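Local structure of pullulanase (Klebsiella oxytoca, 2YOC) at residues G778-I786 with A792-Y800; L826-A834 with L840-L851. The protein hydrolyses alpha-1,6-glucosidic linkages in pullulan and related alpha-glucans, and is a secreted enzyme linked to membrane binding and the type 2 secretion system. All coordinates share one frame; numbering follows the deposited sequence.

Contact 1: residues G778-I786 with A792-Y800; sequences GNLADFVMI and AKKGSEIDY. With SO4 (sulfate ion), chain R.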
ATOM      1  N   GLY B 778      -7.496 -20.072  -9.646  1.00 56.94           N
ATOM      2  CA  GLY B 778      -6.419 -20.977  -9.256  1.00 56.26           C
ATOM      3  C   GLY B 778      -5.327 -20.426  -8.365  1.00 61.23           C
ATOM      4  O   GLY B 778      -4.187 -20.869  -8.470  1.00 59.82           O
ATOM      5  N   ASN B 779      -5.657 -19.464  -7.478  1.00 60.11           N
ATOM      6  CA  ASN B 779      -4.731 -18.849  -6.506  1.00 59.08           C
ATOM      7  C   ASN B 779      -3.273 -18.644  -6.990  1.00 59.66           C
ATOM      8  O   ASN B 779      -2.321 -19.116  -6.371  1.00 58.49           O
ATOM      9  CB  ASN B 779      -4.809 -19.580  -5.157  1.00 55.04           C
ATOM     10  CG  ASN B 779      -4.475 -18.664  -4.025  1.00 71.79           C
ATOM     11  OD1 ASN B 779      -5.245 -17.772  -3.653  1.00 79.16           O
ATOM     12  ND2 ASN B 779      -3.288 -18.796  -3.517  1.00 55.22           N
ATOM     13  N   LEU B 780      -3.121 -17.948  -8.104  1.00 56.26           N
ATOM     14  CA  LEU B 780      -1.818 -17.714  -8.723  1.00 57.08           C
ATOM     15  C   LEU B 780      -1.090 -16.476  -8.204  1.00 62.54           C
ATOM     16  O   LEU B 780      -1.706 -15.456  -7.962  1.00 65.44           O
ATOM     17  CB  LEU B 780      -1.958 -17.666 -10.251  1.00 57.57           C
ATOM     18  CG  LEU B 780      -2.621 -18.886 -10.905  1.00 62.73           C
ATOM     19  CD1 LEU B 780      -2.845 -18.660 -12.391  1.00 64.43           C
ATOM     20  CD2 LEU B 780      -1.810 -20.142 -10.704  1.00 61.64           C
ATOM     21  N   ALA B 781       0.216 -16.558  -8.061  1.00 56.41           N
ATOM     22  CA  ALA B 781       1.037 -15.467  -7.570  1.00 54.54           C
ATOM     23  C   ALA B 781       1.156 -14.334  -8.569  1.00 56.26           C
ATOM     24  O   ALA B 781       1.408 -13.205  -8.168  1.00 59.01           O
ATOM     25  CB  ALA B 781       2.422 -15.994  -7.245  1.00 54.58           C
ATOM     26  N   ASP B 782       1.029 -14.621  -9.856  1.00 49.36           N
ATOM     27  CA  ASP B 782       1.237 -13.604 -10.882  1.00 49.71           C
ATOM     28  C   ASP B 782      -0.020 -13.046 -11.567  1.00 51.68           C
ATOM     29  O   ASP B 782       0.070 -12.100 -12.374  1.00 46.15           O
ATOM     30  CB  ASP B 782       2.328 -14.029 -11.897  1.00 51.90           C
ATOM     31  CG  ASP B 782       3.659 -14.290 -11.250  1.00 73.71           C
ATOM     32  OD1 ASP B 782       4.099 -13.443 -10.427  1.00 74.50           O
ATOM     33  OD2 ASP B 782       4.234 -15.372 -11.501  1.00 90.18           O
ATOM     34  N   PHE B 783      -1.185 -13.622 -11.223  1.00 52.07           N
ATOM     35  CA  PHE B 783      -2.477 -13.224 -11.754  1.00 53.53           C
ATOM     36  C   PHE B 783      -2.826 -11.804 -11.288  1.00 57.81           C
ATOM     37  O   PHE B 783      -2.893 -11.547 -10.086  1.00 58.02           O
ATOM     38  CB  PHE B 783      -3.558 -14.229 -11.335  1.00 55.25           C
ATOM     39  CG  PHE B 783      -4.895 -13.960 -11.979  1.00 57.73           C
ATOM     40  CD1 PHE B 783      -5.187 -14.459 -13.243  1.00 61.64           C
ATOM     41  CD2 PHE B 783      -5.845 -13.170 -11.339  1.00 60.14           C
ATOM     42  CE1 PHE B 783      -6.419 -14.192 -13.846  1.00 63.94           C
ATOM     43  CE2 PHE B 783      -7.070 -12.905 -11.935  1.00 64.23           C
ATOM     44  CZ  PHE B 783      -7.362 -13.437 -13.176  1.00 63.31           C
ATOM     45  N   VAL B 784      -3.044 -10.895 -12.245  1.00 55.29           N
ATOM     46  CA  VAL B 784      -3.356  -9.491 -11.993  1.00 56.62           C
ATOM     47  C   VAL B 784      -4.866  -9.286 -11.907  1.00 64.88           C
ATOM     48  O   VAL B 784      -5.621  -9.726 -12.791  1.00 63.90           O
ATOM     49  CB  VAL B 784      -2.695  -8.522 -13.025  1.00 60.73           C
ATOM     50  CG1 VAL B 784      -2.831  -7.076 -12.584  1.00 61.12           C
ATOM     51  CG2 VAL B 784      -1.224  -8.859 -13.255  1.00 60.15           C
HETATM   52  N   MSE B 785      -5.304  -8.599 -10.844  1.00 64.73           N
HETATM   53  CA  MSE B 785      -6.713  -8.310 -10.674  1.00 67.18           C
HETATM   54  C   MSE B 785      -6.976  -6.917 -10.074  1.00 68.18           C
HETATM   55  O   MSE B 785      -6.041  -6.250  -9.634  1.00 66.73           O
HETATM   56  CB  MSE B 785      -7.420  -9.504  -9.999  1.00 70.97           C
HETATM   57  CG  MSE B 785      -8.230  -9.183  -8.765  1.00 82.26           C
HETATM   58 SE   MSE B 785      -8.332 -10.763  -7.657  1.00 94.69          SE
HETATM   59  CE  MSE B 785      -6.347 -10.916  -7.257  1.00 91.45           C
ATOM     60  N   ILE B 786      -8.221  -6.445 -10.139  1.00 65.15           N
ATOM     61  CA  ILE B 786      -8.589  -5.152  -9.555  1.00 65.37           C
ATOM     62  C   ILE B 786      -9.104  -5.387  -8.141  1.00 66.50           C
ATOM     63  O   ILE B 786     -10.161  -6.008  -7.949  1.00 63.66           O
ATOM     64  CB  ILE B 786      -9.563  -4.364 -10.456  1.00 69.80           C
ATOM     65  CG1 ILE B 786      -8.978  -4.095 -11.882  1.00 70.79           C
ATOM     66  CG2 ILE B 786     -10.058  -3.105  -9.780  1.00 71.07           C
ATOM     67  CD1 ILE B 786      -7.521  -3.460 -11.992  1.00 77.48           C
ATOM     68  N   ALA B 792      -4.717  -2.271  -9.273  1.00 64.46           N
ATOM     69  CA  ALA B 792      -4.350  -3.472 -10.027  1.00 63.01           C
ATOM     70  C   ALA B 792      -3.288  -4.157  -9.212  1.00 65.09           C
ATOM     71  O   ALA B 792      -2.282  -3.541  -8.873  1.00 65.57           O
ATOM     72  CB  ALA B 792      -3.821  -3.117 -11.407  1.00 63.84           C
ATOM     73  N   LYS B 793      -3.551  -5.382  -8.803  1.00 60.27           N
ATOM     74  CA  LYS B 793      -2.638  -6.111  -7.929  1.00 59.95           C
ATOM     75  C   LYS B 793      -2.419  -7.539  -8.391  1.00 66.72           C
ATOM     76  O   LYS B 793      -3.375  -8.206  -8.814  1.00 68.81           O
ATOM     77  CB  LYS B 793      -3.141  -6.106  -6.458  1.00 60.35           C
ATOM     78  CG  LYS B 793      -3.228  -4.717  -5.830  1.00 74.20           C
ATOM     79  CD  LYS B 793      -2.626  -4.665  -4.438  1.00 84.21           C
ATOM     80  CE  LYS B 793      -2.161  -3.273  -4.051  1.00 88.37           C
ATOM     81  NZ  LYS B 793      -0.841  -2.917  -4.659  1.00 87.16           N
ATOM     82  N   LYS B 794      -1.156  -8.018  -8.283  1.00 61.95           N
ATOM     83  CA  LYS B 794      -0.769  -9.400  -8.567  1.00 60.50           C
ATOM     84  C   LYS B 794      -1.383 -10.226  -7.450  1.00 62.51           C
ATOM     85  O   LYS B 794      -1.616  -9.700  -6.361  1.00 62.52           O
ATOM     86  CB  LYS B 794       0.757  -9.587  -8.475  1.00 61.68           C
ATOM     87  CG  LYS B 794       1.541  -9.243  -9.719  1.00 61.47           C
ATOM     88  CD  LYS B 794       3.008  -9.510  -9.428  1.00 72.20           C
ATOM     89  CE  LYS B 794       3.950  -8.814 -10.372  1.00 72.67           C
ATOM     90  NZ  LYS B 794       5.346  -8.807  -9.859  1.00 79.64           N
ATOM     91  N   GLY B 795      -1.593 -11.504  -7.696  1.00 56.54           N
ATOM     92  CA  GLY B 795      -2.146 -12.390  -6.681  1.00 55.73           C
ATOM     93  C   GLY B 795      -1.337 -12.432  -5.398  1.00 55.58           C
ATOM     94  O   GLY B 795      -1.908 -12.454  -4.304  1.00 53.87           O
ATOM     95  N   SER B 796       0.003 -12.422  -5.541  1.00 50.98           N
ATOM     96  CA  SER B 796       0.955 -12.440  -4.433  1.00 51.12           C
ATOM     97  C   SER B 796       0.885 -11.151  -3.620  1.00 58.29           C
ATOM     98  O   SER B 796       1.249 -11.160  -2.447  1.00 60.45           O
ATOM     99  CB  SER B 796       2.373 -12.671  -4.945  1.00 54.22           C
ATOM    100  OG  SER B 796       2.736 -11.828  -6.034  1.00 66.74           O
ATOM    101  N   GLU B 797       0.395 -10.050  -4.234  1.00 53.21           N
ATOM    102  CA  GLU B 797       0.263  -8.735  -3.606  1.00 51.07           C
ATOM    103  C   GLU B 797      -1.016  -8.646  -2.765  1.00 55.24           C
ATOM    104  O   GLU B 797      -1.153  -7.666  -2.047  1.00 57.45           O
ATOM    105  CB  GLU B 797       0.280  -7.618  -4.674  1.00 51.97           C
ATOM    106  CG  GLU B 797       1.641  -7.084  -5.047  1.00 53.52           C
ATOM    107  CD  GLU B 797       1.728  -6.443  -6.420  1.00 92.18           C
ATOM    108  OE1 GLU B 797       0.693  -5.953  -6.930  1.00 87.77           O
ATOM    109  OE2 GLU B 797       2.845  -6.421  -6.986  1.00100.93           O
ATOM    110  N   ILE B 798      -1.986  -9.598  -2.908  1.00 49.71           N
ATOM    111  CA  ILE B 798      -3.249  -9.605  -2.132  1.00 48.66           C
ATOM    112  C   ILE B 798      -2.941 -10.308  -0.865  1.00 55.62           C
ATOM    113  O   ILE B 798      -2.518 -11.450  -0.911  1.00 56.72           O
ATOM    114  CB  ILE B 798      -4.419 -10.312  -2.872  1.00 50.54           C
ATOM    115  CG1 ILE B 798      -4.816  -9.587  -4.145  1.00 51.41           C
ATOM    116  CG2 ILE B 798      -5.630 -10.594  -1.954  1.00 49.18           C
ATOM    117  CD1 ILE B 798      -5.451  -8.191  -3.990  1.00 64.58           C
ATOM    118  N   ASP B 799      -3.108  -9.648   0.263  1.00 55.63           N
ATOM    119  CA  ASP B 799      -2.787 -10.231   1.581  1.00 56.27           C
ATOM    120  C   ASP B 799      -3.744 -11.351   2.027  1.00 59.76           C
ATOM    121  O   ASP B 799      -4.927 -11.336   1.691  1.00 60.47           O
ATOM    122  CB  ASP B 799      -2.725  -9.103   2.630  1.00 58.74           C
ATOM    123  CG  ASP B 799      -2.637  -9.555   4.059  1.00 80.15           C
ATOM    124  OD1 ASP B 799      -3.706  -9.838   4.657  1.00 93.09           O
ATOM    125  OD2 ASP B 799      -1.505  -9.647   4.576  1.00 81.82           O
ATOM    126  N   TYR B 800      -3.213 -12.300   2.800  1.00 55.66           N
ATOM    127  CA  TYR B 800      -3.959 -13.347   3.483  1.00 55.78           C
ATOM    128  C   TYR B 800      -3.335 -13.568   4.851  1.00 62.34           C
ATOM    129  O   TYR B 800      -2.457 -14.420   5.012  1.00 62.08           O
ATOM    130  CB  TYR B 800      -4.052 -14.641   2.680  1.00 55.67           C
ATOM    131  CG  TYR B 800      -4.709 -15.758   3.468  1.00 56.90           C
ATOM    132  CD1 TYR B 800      -6.076 -15.736   3.747  1.00 59.19           C
ATOM    133  CD2 TYR B 800      -3.968 -16.846   3.923  1.00 56.43           C
ATOM    134  CE1 TYR B 800      -6.684 -16.768   4.470  1.00 59.17           C
ATOM    135  CE2 TYR B 800      -4.559 -17.868   4.665  1.00 56.61           C
ATOM    136  CZ  TYR B 800      -5.919 -17.833   4.924  1.00 64.28           C
ATOM    137  OH  TYR B 800      -6.492 -18.870   5.617  1.00 64.46           O
TER
HETATM  138  S   SO4 R2082      -4.754  -5.845  -0.520  1.00141.50           S
HETATM  139  O1  SO4 R2082      -4.784  -6.782   0.635  1.00145.43           O
HETATM  140  O2  SO4 R2082      -3.621  -6.143  -1.378  1.00145.69           O
HETATM  141  O3  SO4 R2082      -4.576  -4.476  -0.042  1.00147.34           O
HETATM  142  O4  SO4 R2082      -6.031  -5.952  -1.298  1.00146.98           O
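Ser796 grips the backbone of Ala781 twice. Its OG reaches Ala781 O at 2.9 Å and its N reaches the same oxygen at 3.1 Å, the amide arriving well tilted from the carbonyl plane. With chi1 at 49°, the hydroxyl sits between the backbone N and the carbonyl carbon, turned back to the acceptor its amide already uses. Gly795 CA sends a C-H to Leu780 O. Strands 784-786 and 792-794 form a short antiparallel beta hairpin, in which selenomethionine Met785 and Lys793 make the hydrogen-bonded pair; Lys793 N to Met785 O measures 2.8 Å and is nearly straight, at 168°. The Met785 chain bends at chi3, bringing CE to Ile798 CG1 at 3.7 Å, the side chains crossing at about a right angle, while Leu771 and Leu774 of helix 762-776 pack against this buried side. The other face is partly exposed: Ala792 CB meets Ile786 CD1 at 3.8 Å and Val784 CG1 at 4.2 Å, while Ile786 also packs on Val30 of a neighbouring subunit. Lys794 NZ hydrogen-bonds to His1074 of the C-terminal histidine tag. A sulfate, probably from the crystallisation liquor, accepts a weak hydrogen bond from Asp799 N.

Contact 2: residues L826-A834 with L840-L851; sequences LWDMISYKA and LATRVRMQAVSL
Gln847 OE1 lies at the edge of the Trp827 indole, in its plane, 3.7 Å from CE3, and the ring and amide planes are turned 56° apart. Leu840 CD1 meets the same ring edgewise at CH2, 3.6 Å away, and Asp828 OD1 is also in plane at the edge; one face carries Ser831 OG from the same helix. The Arg843 guanidinium has Ala834 CB on one face, 3.4 Å above the plane, while its NE bonds to Ala838 O in the connecting loop. The two segments centre on helices that lie between the seventh and eighth strands of the (beta/alpha)8 barrel: 826-833, with Ala834 the first residue beyond it, and 840-851, which opens helix 840-855; their axes are 10.1 Å apart at closest approach, with 125° between them. The packing is knobs-into-holes: Trp827 enters between Leu840, Arg843, Val844 and Gln847, and Ile830 sits among Arg843, Met846, Gln847 and Ser850. CG of Gln847 points away from the backbone N (chi1 -178°) and the chain bends at chi2, carrying the amide to the first turn of helix 826-833. There OE1 comes to 3.1 Å from Trp827 N at too poor an angle for a hydrogen bond; the amide's strongest polar partner is Ser867, and NE2 is hydrogen-bonded beyond the two helices. Selenomethionine Met846 lays SE against Ile830 CG2, 3.8 Å away.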
ATOM      1  N   LEU B 826     -19.351 -27.876   6.338  1.00 63.09           N
ATOM      2  CA  LEU B 826     -19.870 -26.681   5.675  1.00 62.44           C
ATOM      3  C   LEU B 826     -21.240 -26.277   6.243  1.00 69.23           C
ATOM      4  O   LEU B 826     -21.407 -25.114   6.634  1.00 69.05           O
ATOM      5  CB  LEU B 826     -19.923 -26.869   4.155  1.00 61.25           C
ATOM      6  CG  LEU B 826     -20.404 -25.682   3.346  1.00 65.32           C
ATOM      7  CD1 LEU B 826     -19.566 -24.411   3.628  1.00 64.64           C
ATOM      8  CD2 LEU B 826     -20.465 -26.030   1.865  1.00 68.31           C
ATOM      9  N   TRP B 827     -22.187 -27.248   6.337  1.00 67.85           N
ATOM     10  CA  TRP B 827     -23.518 -27.039   6.891  1.00 69.79           C
ATOM     11  C   TRP B 827     -23.438 -26.497   8.308  1.00 76.96           C
ATOM     12  O   TRP B 827     -24.108 -25.508   8.627  1.00 77.81           O
ATOM     13  CB  TRP B 827     -24.307 -28.338   6.892  1.00 69.60           C
ATOM     14  CG  TRP B 827     -25.686 -28.177   7.451  1.00 72.37           C
ATOM     15  CD1 TRP B 827     -26.087 -28.432   8.726  1.00 76.27           C
ATOM     16  CD2 TRP B 827     -26.820 -27.624   6.775  1.00 72.96           C
ATOM     17  NE1 TRP B 827     -27.412 -28.107   8.877  1.00 77.19           N
ATOM     18  CE2 TRP B 827     -27.887 -27.603   7.696  1.00 78.65           C
ATOM     19  CE3 TRP B 827     -27.045 -27.155   5.475  1.00 74.21           C
ATOM     20  CZ2 TRP B 827     -29.165 -27.143   7.353  1.00 79.18           C
ATOM     21  CZ3 TRP B 827     -28.309 -26.701   5.133  1.00 76.97           C
ATOM     22  CH2 TRP B 827     -29.355 -26.703   6.064  1.00 78.80           C
ATOM     23  N   ASP B 828     -22.622 -27.143   9.165  1.00 73.33           N
ATOM     24  CA  ASP B 828     -22.459 -26.704  10.545  1.00 73.30           C
ATOM     25  C   ASP B 828     -21.972 -25.245  10.602  1.00 76.16           C
ATOM     26  O   ASP B 828     -22.561 -24.429  11.310  1.00 79.10           O
ATOM     27  CB  ASP B 828     -21.602 -27.704  11.350  1.00 74.94           C
ATOM     28  CG  ASP B 828     -22.285 -29.047  11.651  1.00 83.59           C
ATOM     29  OD1 ASP B 828     -23.434 -29.245  11.204  1.00 81.55           O
ATOM     30  OD2 ASP B 828     -21.661 -29.897  12.333  1.00 92.82           O
HETATM   31  N   MSE B 829     -20.999 -24.895   9.765  1.00 69.40           N
HETATM   32  CA  MSE B 829     -20.499 -23.515   9.650  1.00 67.59           C
HETATM   33  C   MSE B 829     -21.590 -22.522   9.236  1.00 71.94           C
HETATM   34  O   MSE B 829     -21.660 -21.438   9.811  1.00 70.74           O
HETATM   35  CB  MSE B 829     -19.327 -23.450   8.667  1.00 67.49           C
HETATM   36  CG  MSE B 829     -18.104 -24.117   9.220  1.00 71.69           C
HETATM   37 SE   MSE B 829     -17.313 -23.111  10.702  1.00 76.99          SE
HETATM   38  CE  MSE B 829     -15.865 -22.312   9.608  1.00 72.67           C
ATOM     39  N   ILE B 830     -22.454 -22.904   8.265  1.00 69.53           N
ATOM     40  CA  ILE B 830     -23.572 -22.065   7.830  1.00 70.54           C
ATOM     41  C   ILE B 830     -24.545 -21.911   9.008  1.00 78.98           C
ATOM     42  O   ILE B 830     -24.897 -20.777   9.345  1.00 80.79           O
ATOM     43  CB  ILE B 830     -24.238 -22.566   6.510  1.00 73.01           C
ATOM     44  CG1 ILE B 830     -23.245 -22.496   5.329  1.00 72.12           C
ATOM     45  CG2 ILE B 830     -25.562 -21.812   6.177  1.00 73.02           C
ATOM     46  CD1 ILE B 830     -23.612 -23.404   4.146  1.00 75.77           C
ATOM     47  N   SER B 831     -24.892 -23.028   9.694  1.00 75.74           N
ATOM     48  CA  SER B 831     -25.756 -23.020  10.885  1.00 76.03           C
ATOM     49  C   SER B 831     -25.236 -22.027  11.946  1.00 80.59           C
ATOM     50  O   SER B 831     -26.019 -21.236  12.467  1.00 82.35           O
ATOM     51  CB  SER B 831     -25.906 -24.427  11.452  1.00 77.92           C
ATOM     52  OG  SER B 831     -26.388 -25.306  10.444  1.00 81.45           O
ATOM     53  N   TYR B 832     -23.918 -21.984  12.165  1.00 76.76           N
ATOM     54  CA  TYR B 832     -23.277 -21.024  13.075  1.00 76.94           C
ATOM     55  C   TYR B 832     -23.328 -19.576  12.540  1.00 77.57           C
ATOM     56  O   TYR B 832     -23.452 -18.635  13.324  1.00 73.79           O
ATOM     57  CB  TYR B 832     -21.780 -21.353  13.213  1.00 78.34           C
ATOM     58  CG  TYR B 832     -21.358 -22.334  14.283  1.00 82.39           C
ATOM     59  CD1 TYR B 832     -21.841 -22.228  15.585  1.00 85.58           C
ATOM     60  CD2 TYR B 832     -20.345 -23.256  14.043  1.00 82.77           C
ATOM     61  CE1 TYR B 832     -21.404 -23.091  16.591  1.00 86.23           C
ATOM     62  CE2 TYR B 832     -19.882 -24.105  15.046  1.00 83.84           C
ATOM     63  CZ  TYR B 832     -20.410 -24.019  16.322  1.00 89.91           C
ATOM     64  OH  TYR B 832     -19.951 -24.872  17.298  1.00 87.99           O
ATOM     65  N   LYS B 833     -23.141 -19.404  11.206  1.00 75.53           N
ATOM     66  CA  LYS B 833     -22.978 -18.089  10.564  1.00 75.58           C
ATOM     67  C   LYS B 833     -24.179 -17.387   9.871  1.00 80.06           C
ATOM     68  O   LYS B 833     -24.128 -16.162   9.698  1.00 78.10           O
ATOM     69  CB  LYS B 833     -21.737 -18.094   9.651  1.00 75.51           C
ATOM     70  CG  LYS B 833     -20.413 -18.113  10.388  1.00 77.82           C
ATOM     71  CD  LYS B 833     -19.290 -18.712   9.543  1.00 82.39           C
ATOM     72  CE  LYS B 833     -18.270 -19.452  10.376  1.00 85.72           C
ATOM     73  NZ  LYS B 833     -17.406 -18.548  11.190  1.00 97.86           N
ATOM     74  N   ALA B 834     -25.213 -18.143   9.445  1.00 78.13           N
ATOM     75  CA  ALA B 834     -26.369 -17.581   8.733  1.00 80.04           C
ATOM     76  C   ALA B 834     -27.293 -16.740   9.607  1.00 88.10           C
ATOM     77  O   ALA B 834     -27.480 -17.056  10.788  1.00 88.36           O
ATOM     78  CB  ALA B 834     -27.160 -18.683   8.042  1.00 80.80           C
ATOM     79  N   LEU B 840     -34.506 -22.562   5.755  1.00 95.76           N
ATOM     80  CA  LEU B 840     -33.915 -23.830   5.309  1.00 94.58           C
ATOM     81  C   LEU B 840     -33.573 -23.834   3.822  1.00 97.98           C
ATOM     82  O   LEU B 840     -32.446 -24.199   3.466  1.00 97.15           O
ATOM     83  CB  LEU B 840     -34.810 -25.027   5.699  1.00 95.34           C
ATOM     84  CG  LEU B 840     -34.277 -26.463   5.461  1.00 99.52           C
ATOM     85  CD1 LEU B 840     -32.967 -26.724   6.189  1.00 99.16           C
ATOM     86  CD2 LEU B 840     -35.272 -27.482   5.931  1.00102.73           C
ATOM     87  N   ALA B 841     -34.511 -23.349   2.981  1.00 94.35           N
ATOM     88  CA  ALA B 841     -34.385 -23.234   1.520  1.00 93.15           C
ATOM     89  C   ALA B 841     -33.187 -22.385   1.060  1.00 95.87           C
ATOM     90  O   ALA B 841     -32.471 -22.789   0.129  1.00 93.76           O
ATOM     91  CB  ALA B 841     -35.669 -22.677   0.926  1.00 94.64           C
ATOM     92  N   THR B 842     -32.975 -21.212   1.705  1.00 92.51           N
ATOM     93  CA  THR B 842     -31.855 -20.325   1.353  1.00 91.25           C
ATOM     94  C   THR B 842     -30.520 -20.884   1.859  1.00 92.15           C
ATOM     95  O   THR B 842     -29.498 -20.716   1.198  1.00 91.33           O
ATOM     96  CB  THR B 842     -32.095 -18.874   1.785  1.00 94.86           C
ATOM     97  OG1 THR B 842     -31.814 -18.763   3.167  1.00 97.63           O
ATOM     98  CG2 THR B 842     -33.507 -18.375   1.468  1.00 90.67           C
ATOM     99  N   ARG B 843     -30.538 -21.564   3.019  1.00 86.00           N
ATOM    100  CA  ARG B 843     -29.343 -22.179   3.586  1.00 82.91           C
ATOM    101  C   ARG B 843     -28.880 -23.347   2.699  1.00 83.92           C
ATOM    102  O   ARG B 843     -27.671 -23.535   2.551  1.00 83.46           O
ATOM    103  CB  ARG B 843     -29.565 -22.605   5.049  1.00 80.31           C
ATOM    104  CG  ARG B 843     -29.950 -21.451   5.980  1.00 76.59           C
ATOM    105  CD  ARG B 843     -29.832 -21.816   7.452  1.00 82.86           C
ATOM    106  NE  ARG B 843     -30.080 -20.649   8.296  1.00 87.71           N
ATOM    107  CZ  ARG B 843     -29.743 -20.547   9.577  1.00104.98           C
ATOM    108  NH1 ARG B 843     -29.151 -21.558  10.199  1.00 96.24           N
ATOM    109  NH2 ARG B 843     -29.994 -19.433  10.245  1.00 95.85           N
ATOM    110  N   VAL B 844     -29.831 -24.099   2.068  1.00 78.17           N
ATOM    111  CA  VAL B 844     -29.494 -25.191   1.141  1.00 76.26           C
ATOM    112  C   VAL B 844     -28.756 -24.588  -0.046  1.00 78.24           C
ATOM    113  O   VAL B 844     -27.675 -25.052  -0.397  1.00 77.93           O
ATOM    114  CB  VAL B 844     -30.698 -26.066   0.711  1.00 80.13           C
ATOM    115  CG1 VAL B 844     -30.341 -26.975  -0.465  1.00 78.62           C
ATOM    116  CG2 VAL B 844     -31.203 -26.895   1.881  1.00 80.66           C
ATOM    117  N   ARG B 845     -29.300 -23.508  -0.603  1.00 73.83           N
ATOM    118  CA  ARG B 845     -28.657 -22.766  -1.682  1.00 72.37           C
ATOM    119  C   ARG B 845     -27.315 -22.143  -1.186  1.00 73.31           C
ATOM    120  O   ARG B 845     -26.343 -22.192  -1.925  1.00 71.41           O
ATOM    121  CB  ARG B 845     -29.617 -21.726  -2.294  1.00 71.31           C
ATOM    122  CG  ARG B 845     -30.633 -22.341  -3.254  1.00 65.83           C
ATOM    123  CD  ARG B 845     -31.472 -21.282  -3.952  1.00 64.49           C
ATOM    124  NE  ARG B 845     -32.257 -21.831  -5.059  1.00 78.14           N
ATOM    125  CZ  ARG B 845     -31.936 -21.713  -6.347  1.00 91.79           C
ATOM    126  NH1 ARG B 845     -30.843 -21.053  -6.708  1.00 69.23           N
ATOM    127  NH2 ARG B 845     -32.708 -22.253  -7.283  1.00 85.71           N
HETATM  128  N   MSE B 846     -27.236 -21.674   0.085  1.00 69.40           N
HETATM  129  CA  MSE B 846     -25.994 -21.151   0.673  1.00 68.33           C
HETATM  130  C   MSE B 846     -24.866 -22.200   0.602  1.00 69.16           C
HETATM  131  O   MSE B 846     -23.735 -21.856   0.251  1.00 67.85           O
HETATM  132  CB  MSE B 846     -26.201 -20.707   2.123  1.00 71.31           C
HETATM  133  CG  MSE B 846     -26.642 -19.274   2.269  1.00 79.84           C
HETATM  134 SE   MSE B 846     -27.116 -18.949   4.129  1.00 90.07          SE
HETATM  135  CE  MSE B 846     -26.991 -17.017   4.209  1.00 86.70           C
ATOM    136  N   GLN B 847     -25.192 -23.474   0.887  1.00 64.04           N
ATOM    137  CA  GLN B 847     -24.253 -24.590   0.797  1.00 63.03           C
ATOM    138  C   GLN B 847     -23.759 -24.730  -0.667  1.00 65.50           C
ATOM    139  O   GLN B 847     -22.554 -24.769  -0.916  1.00 65.45           O
ATOM    140  CB  GLN B 847     -24.922 -25.899   1.302  1.00 64.47           C
ATOM    141  CG  GLN B 847     -24.017 -27.140   1.313  1.00 72.33           C
ATOM    142  CD  GLN B 847     -23.655 -27.615   2.702  1.00 91.89           C
ATOM    143  OE1 GLN B 847     -23.826 -26.898   3.684  1.00 86.13           O
ATOM    144  NE2 GLN B 847     -23.136 -28.840   2.818  1.00 88.91           N
ATOM    145  N   ALA B 848     -24.696 -24.751  -1.615  1.00 60.39           N
ATOM    146  CA  ALA B 848     -24.430 -24.884  -3.036  1.00 59.95           C
ATOM    147  C   ALA B 848     -23.583 -23.744  -3.579  1.00 64.75           C
ATOM    148  O   ALA B 848     -22.653 -23.992  -4.349  1.00 64.58           O
ATOM    149  CB  ALA B 848     -25.741 -24.960  -3.786  1.00 61.55           C
ATOM    150  N   VAL B 849     -23.904 -22.504  -3.169  1.00 61.60           N
ATOM    151  CA  VAL B 849     -23.222 -21.273  -3.544  1.00 61.10           C
ATOM    152  C   VAL B 849     -21.772 -21.383  -3.074  1.00 66.21           C
ATOM    153  O   VAL B 849     -20.845 -21.129  -3.859  1.00 65.62           O
ATOM    154  CB  VAL B 849     -23.968 -20.052  -2.940  1.00 66.01           C
ATOM    155  CG1 VAL B 849     -23.067 -18.830  -2.813  1.00 65.83           C
ATOM    156  CG2 VAL B 849     -25.206 -19.713  -3.761  1.00 66.95           C
ATOM    157  N   SER B 850     -21.581 -21.806  -1.797  1.00 62.36           N
ATOM    158  CA  SER B 850     -20.266 -22.012  -1.200  1.00 60.65           C
ATOM    159  C   SER B 850     -19.461 -22.994  -2.052  1.00 62.57           C
ATOM    160  O   SER B 850     -18.335 -22.687  -2.449  1.00 63.84           O
ATOM    161  CB  SER B 850     -20.413 -22.543   0.220  1.00 65.32           C
ATOM    162  OG  SER B 850     -21.195 -21.656   1.002  1.00 82.19           O
ATOM    163  N   LEU B 851     -20.089 -24.135  -2.404  1.00 55.05           N
ATOM    164  CA  LEU B 851     -19.477 -25.175  -3.203  1.00 52.86           C
ATOM    165  C   LEU B 851     -19.182 -24.753  -4.649  1.00 57.86           C
ATOM    166  O   LEU B 851     -18.217 -25.243  -5.232  1.00 56.07           O
ATOM    167  CB  LEU B 851     -20.286 -26.481  -3.124  1.00 52.04           C
ATOM    168  CG  LEU B 851     -20.302 -27.172  -1.741  1.00 55.94           C
ATOM    169  CD1 LEU B 851     -21.558 -27.979  -1.543  1.00 56.40           C
ATOM    170  CD2 LEU B 851     -19.093 -28.082  -1.542  1.00 54.96           C
TER

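Contact 1 closes along the chain before contact 2 opens. Their centres are 28 Å apart and their nearest atoms about 11 Å, so they do not touch. Both belong to excursions from the eight-stranded parallel barrel: the 784-786 and 792-794 hairpin falls between its sixth and seventh strands, 718-720 and 814-816, whereas the helix pair falls between the seventh and the eighth, 860-864. Helix 722-729, which follows the sixth strand, is a common neighbour, met by Asn779 and Tyr800 of contact 1 and by Met829 and Ser850 of contact 2. The pair illustrates how successive barrel connections can differ: the first adds a partly exposed hairpin to its helices, while the second packs two helices in a buried contact.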